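PDB 7F3H: bifunctional cytochrome P450/NADPH--P450 reductase from Deinococcus aerius, which probably hydroxylates organic substrates at a haem iron, drawing electrons from NADPH through a fused reductase domain. Local coordinates for residues W329-P333 against V438-I444. Residues are numbered along the deposited sequence; the frame is centred on the assembly and turned at random.
Sequences WSTIP and VKQSLTI. With HEM (protoporphyrin IX containing Fe), chain E.
I444 meets the loop 329-333 with both its backbone and its side chain. Its N-H bonds to T331 O at 3.0 Å, somewhat bent at the hydrogen (146°). The same oxygen also receives a CA-H...O contact from T443 CA. Bent once at CG1 (chi1 53°) and extended beyond it (chi2 172°), the I444 chain carries CD1 past S330 O to the edge of the W329 indole, 3.9 Å from CE3 and near the ring plane. The other branch, CG2, lies 3.9 Å from P333 CG. With an alanine here, CG1, CD1 and CG2 would be gone, which would probably leave a gap between the indole edge and the proline ring. V438 adds CG2 against CZ3 of W329, an indole that also stacks with F278.

Nearer the haem, T443 CG2 lies 3.9 Å from I332 CG1, and that side chain continues to CD1, 3.7 Å from C1D of the porphyrin. T331 OG1 approaches the haem carbon CBC at 3.4 Å and is hydrogen-bonded to T271 O of helix 254-285.

Around the turn of the 438-446 hairpin, S441 N bonds to T443 O, while L442 rests on helix 175-190. The turn of a hairpin packed behind the loop after helix 317-329, which itself touches the haem, is a familiar feature of the cytochrome P450 fold, where these elements commonly line the substrate pocket.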
loop_
_atom_site.group_PDB
_atom_site.type_symbol
_atom_site.label_atom_id
_atom_site.label_comp_id
_atom_site.label_asym_id
_atom_site.label_seq_id
_atom_site.Cartn_x
_atom_site.Cartn_y
_atom_site.Cartn_z
ATOM N N TRP A 329 5.838 -3.442 8.987
ATOM C CA TRP A 329 4.969 -4.203 8.070
ATOM C C TRP A 329 4.513 -3.334 6.887
ATOM O O TRP A 329 3.331 -3.172 6.606
ATOM C CB TRP A 329 3.768 -4.792 8.825
ATOM C CG TRP A 329 4.146 -5.919 9.755
ATOM C CD1 TRP A 329 4.132 -5.912 11.126
ATOM C CD2 TRP A 329 4.621 -7.218 9.364
ATOM N NE1 TRP A 329 4.570 -7.138 11.611
ATOM C CE2 TRP A 329 4.890 -7.944 10.546
ATOM C CE3 TRP A 329 4.831 -7.838 8.125
ATOM C CZ2 TRP A 329 5.353 -9.254 10.522
ATOM C CZ3 TRP A 329 5.300 -9.138 8.104
ATOM C CH2 TRP A 329 5.551 -9.836 9.295
ATOM N N SER A 330 5.488 -2.745 6.194
ATOM C CA SER A 330 5.242 -2.019 4.949
ATOM C C SER A 330 4.569 -2.927 3.915
ATOM O O SER A 330 5.084 -4.006 3.575
ATOM C CB SER A 330 6.583 -1.474 4.450
ATOM O OG SER A 330 6.454 -0.532 3.420
ATOM N N THR A 331 3.430 -2.474 3.379
ATOM C CA THR A 331 2.543 -3.394 2.686
ATOM C C THR A 331 2.903 -3.615 1.218
ATOM O O THR A 331 2.429 -4.594 0.628
ATOM C CB THR A 331 1.078 -2.937 2.819
ATOM O OG1 THR A 331 0.922 -1.592 2.331
ATOM C CG2 THR A 331 0.641 -2.971 4.296
ATOM N N ILE A 332 3.718 -2.761 0.603
ATOM C CA ILE A 332 4.363 -3.194 -0.641
ATOM C C ILE A 332 5.823 -3.446 -0.315
ATOM O O ILE A 332 6.635 -2.502 -0.296
ATOM C CB ILE A 332 4.234 -2.205 -1.808
ATOM C CG1 ILE A 332 2.772 -1.878 -2.149
ATOM C CG2 ILE A 332 4.897 -2.833 -3.021
ATOM C CD1 ILE A 332 2.606 -0.798 -3.271
ATOM N N PRO A 333 6.196 -4.686 -0.009
ATOM C CA PRO A 333 7.511 -4.941 0.609
ATOM C C PRO A 333 8.666 -5.336 -0.316
ATOM O O PRO A 333 9.752 -5.612 0.204
ATOM C CB PRO A 333 7.176 -6.083 1.578
ATOM C CG PRO A 333 6.111 -6.894 0.836
ATOM C CD PRO A 333 5.330 -5.880 -0.009
ATOM N N VAL A 438 0.592 -13.921 7.434
ATOM C CA VAL A 438 0.763 -12.899 6.405
ATOM C C VAL A 438 0.558 -13.514 5.020
ATOM O O VAL A 438 1.091 -14.589 4.721
ATOM C CB VAL A 438 2.145 -12.242 6.525
ATOM C CG1 VAL A 438 2.309 -11.177 5.462
ATOM C CG2 VAL A 438 2.309 -11.665 7.914
ATOM N N LYS A 439 -0.262 -12.877 4.193
ATOM C CA LYS A 439 -0.428 -13.307 2.811
ATOM C C LYS A 439 0.116 -12.228 1.881
ATOM O O LYS A 439 -0.128 -11.026 2.085
ATOM C CB LYS A 439 -1.900 -13.624 2.481
ATOM C CG LYS A 439 -2.175 -14.137 1.023
ATOM C CD LYS A 439 -1.803 -15.582 0.681
ATOM C CE LYS A 439 -2.862 -16.518 1.292
ATOM N NZ LYS A 439 -4.209 -16.354 0.614
ATOM N N GLN A 440 0.870 -12.674 0.874
ATOM C CA GLN A 440 1.507 -11.827 -0.119
ATOM C C GLN A 440 0.831 -12.013 -1.479
ATOM O O GLN A 440 0.742 -13.135 -1.988
ATOM C CB GLN A 440 2.997 -12.147 -0.228
ATOM C CG GLN A 440 3.702 -11.111 -1.072
ATOM C CD GLN A 440 5.181 -11.314 -1.103
ATOM O OE1 GLN A 440 5.692 -12.373 -0.699
ATOM N NE2 GLN A 440 5.896 -10.306 -1.578
ATOM N N SER A 441 0.379 -10.900 -2.063
ATOM C CA SER A 441 -0.070 -10.772 -3.440
ATOM C C SER A 441 0.655 -9.579 -4.049
ATOM O O SER A 441 1.891 -9.570 -4.111
ATOM C CB SER A 441 -1.583 -10.596 -3.476
ATOM O OG SER A 441 -1.956 -9.398 -2.807
ATOM N N LEU A 442 -0.078 -8.570 -4.530
ATOM C CA LEU A 442 0.588 -7.297 -4.798
ATOM C C LEU A 442 1.118 -6.705 -3.494
ATOM O O LEU A 442 2.220 -6.141 -3.456
ATOM C CB LEU A 442 -0.366 -6.327 -5.505
ATOM C CG LEU A 442 0.178 -5.030 -6.132
ATOM C CD1 LEU A 442 0.719 -5.302 -7.550
ATOM C CD2 LEU A 442 -0.863 -3.862 -6.127
ATOM N N THR A 443 0.367 -6.887 -2.404
ATOM C CA THR A 443 0.621 -6.362 -1.071
ATOM C C THR A 443 0.734 -7.522 -0.082
ATOM O O THR A 443 0.590 -8.687 -0.443
ATOM C CB THR A 443 -0.495 -5.408 -0.646
ATOM O OG1 THR A 443 -1.746 -6.030 -0.944
ATOM C CG2 THR A 443 -0.408 -4.078 -1.420
ATOM N N ILE A 444 1.080 -7.197 1.161
ATOM C CA ILE A 444 1.058 -8.138 2.278
ATOM C C ILE A 444 -0.001 -7.710 3.257
ATOM O O ILE A 444 -0.401 -6.540 3.333
ATOM C CB ILE A 444 2.399 -8.335 3.011
ATOM C CG1 ILE A 444 2.949 -6.982 3.434
ATOM C CG2 ILE A 444 3.324 -9.210 2.226
ATOM C CD1 ILE A 444 4.164 -7.079 4.320
HETATM C CHA HEM E . 3.052 4.180 -5.723
HETATM C CHB HEM E . -1.548 5.664 -5.223
HETATM C CHC HEM E . -1.526 4.106 -0.605
HETATM C CHD HEM E . 2.960 2.367 -1.207
HETATM C C1A HEM E . 1.816 4.719 -5.981
HETATM C C2A HEM E . 1.378 5.237 -7.260
HETATM C C3A HEM E . 0.120 5.687 -7.132
HETATM C C4A HEM E . -0.311 5.390 -5.775
HETATM C CMA HEM E . -0.741 6.336 -8.246
HETATM C CAA HEM E . 2.285 5.345 -8.495
HETATM C CBA HEM E . 2.913 6.744 -8.479
HETATM C CGA HEM E . 3.780 7.007 -9.710
HETATM O O1A HEM E . 3.609 8.115 -10.288
HETATM O O2A HEM E . 4.553 6.136 -10.213
HETATM C C1B HEM E . -1.943 5.417 -3.924
HETATM C C2B HEM E . -3.224 5.771 -3.325
HETATM C C3B HEM E . -3.183 5.380 -2.039
HETATM C C4B HEM E . -1.917 4.708 -1.810
HETATM C CMB HEM E . -4.342 6.538 -4.059
HETATM C CAB HEM E . -4.263 5.420 -0.935
HETATM C CBB HEM E . -5.533 5.787 -1.123
HETATM C C1C HEM E . -0.314 3.482 -0.356
HETATM C C2C HEM E . 0.143 2.910 0.917
HETATM C C3C HEM E . 1.379 2.431 0.683
HETATM C C4C HEM E . 1.749 2.711 -0.671
HETATM C CMC HEM E . -0.687 2.845 2.234
HETATM C CAC HEM E . 2.386 1.736 1.587
HETATM C CBC HEM E . 2.141 1.508 2.870
HETATM C C1D HEM E . 3.377 2.699 -2.481
HETATM C C2D HEM E . 4.652 2.327 -3.089
HETATM C C3D HEM E . 4.655 2.838 -4.319
HETATM C C4D HEM E . 3.404 3.529 -4.559
HETATM C CMD HEM E . 5.802 1.513 -2.441
HETATM C CAD HEM E . 5.799 2.683 -5.305
HETATM C CBD HEM E . 5.487 1.387 -6.004
HETATM C CGD HEM E . 6.591 0.990 -6.925
HETATM O O1D HEM E . 6.270 0.152 -7.802
HETATM O O2D HEM E . 7.754 1.493 -6.789
HETATM N NA HEM E . 0.749 4.802 -5.114
HETATM N NB HEM E . -1.172 4.787 -2.977
HETATM N NC HEM E . 0.692 3.324 -1.300
HETATM N ND HEM E . 2.649 3.431 -3.406
HETATM FE FE HEM E . 0.823 4.173 -3.166
#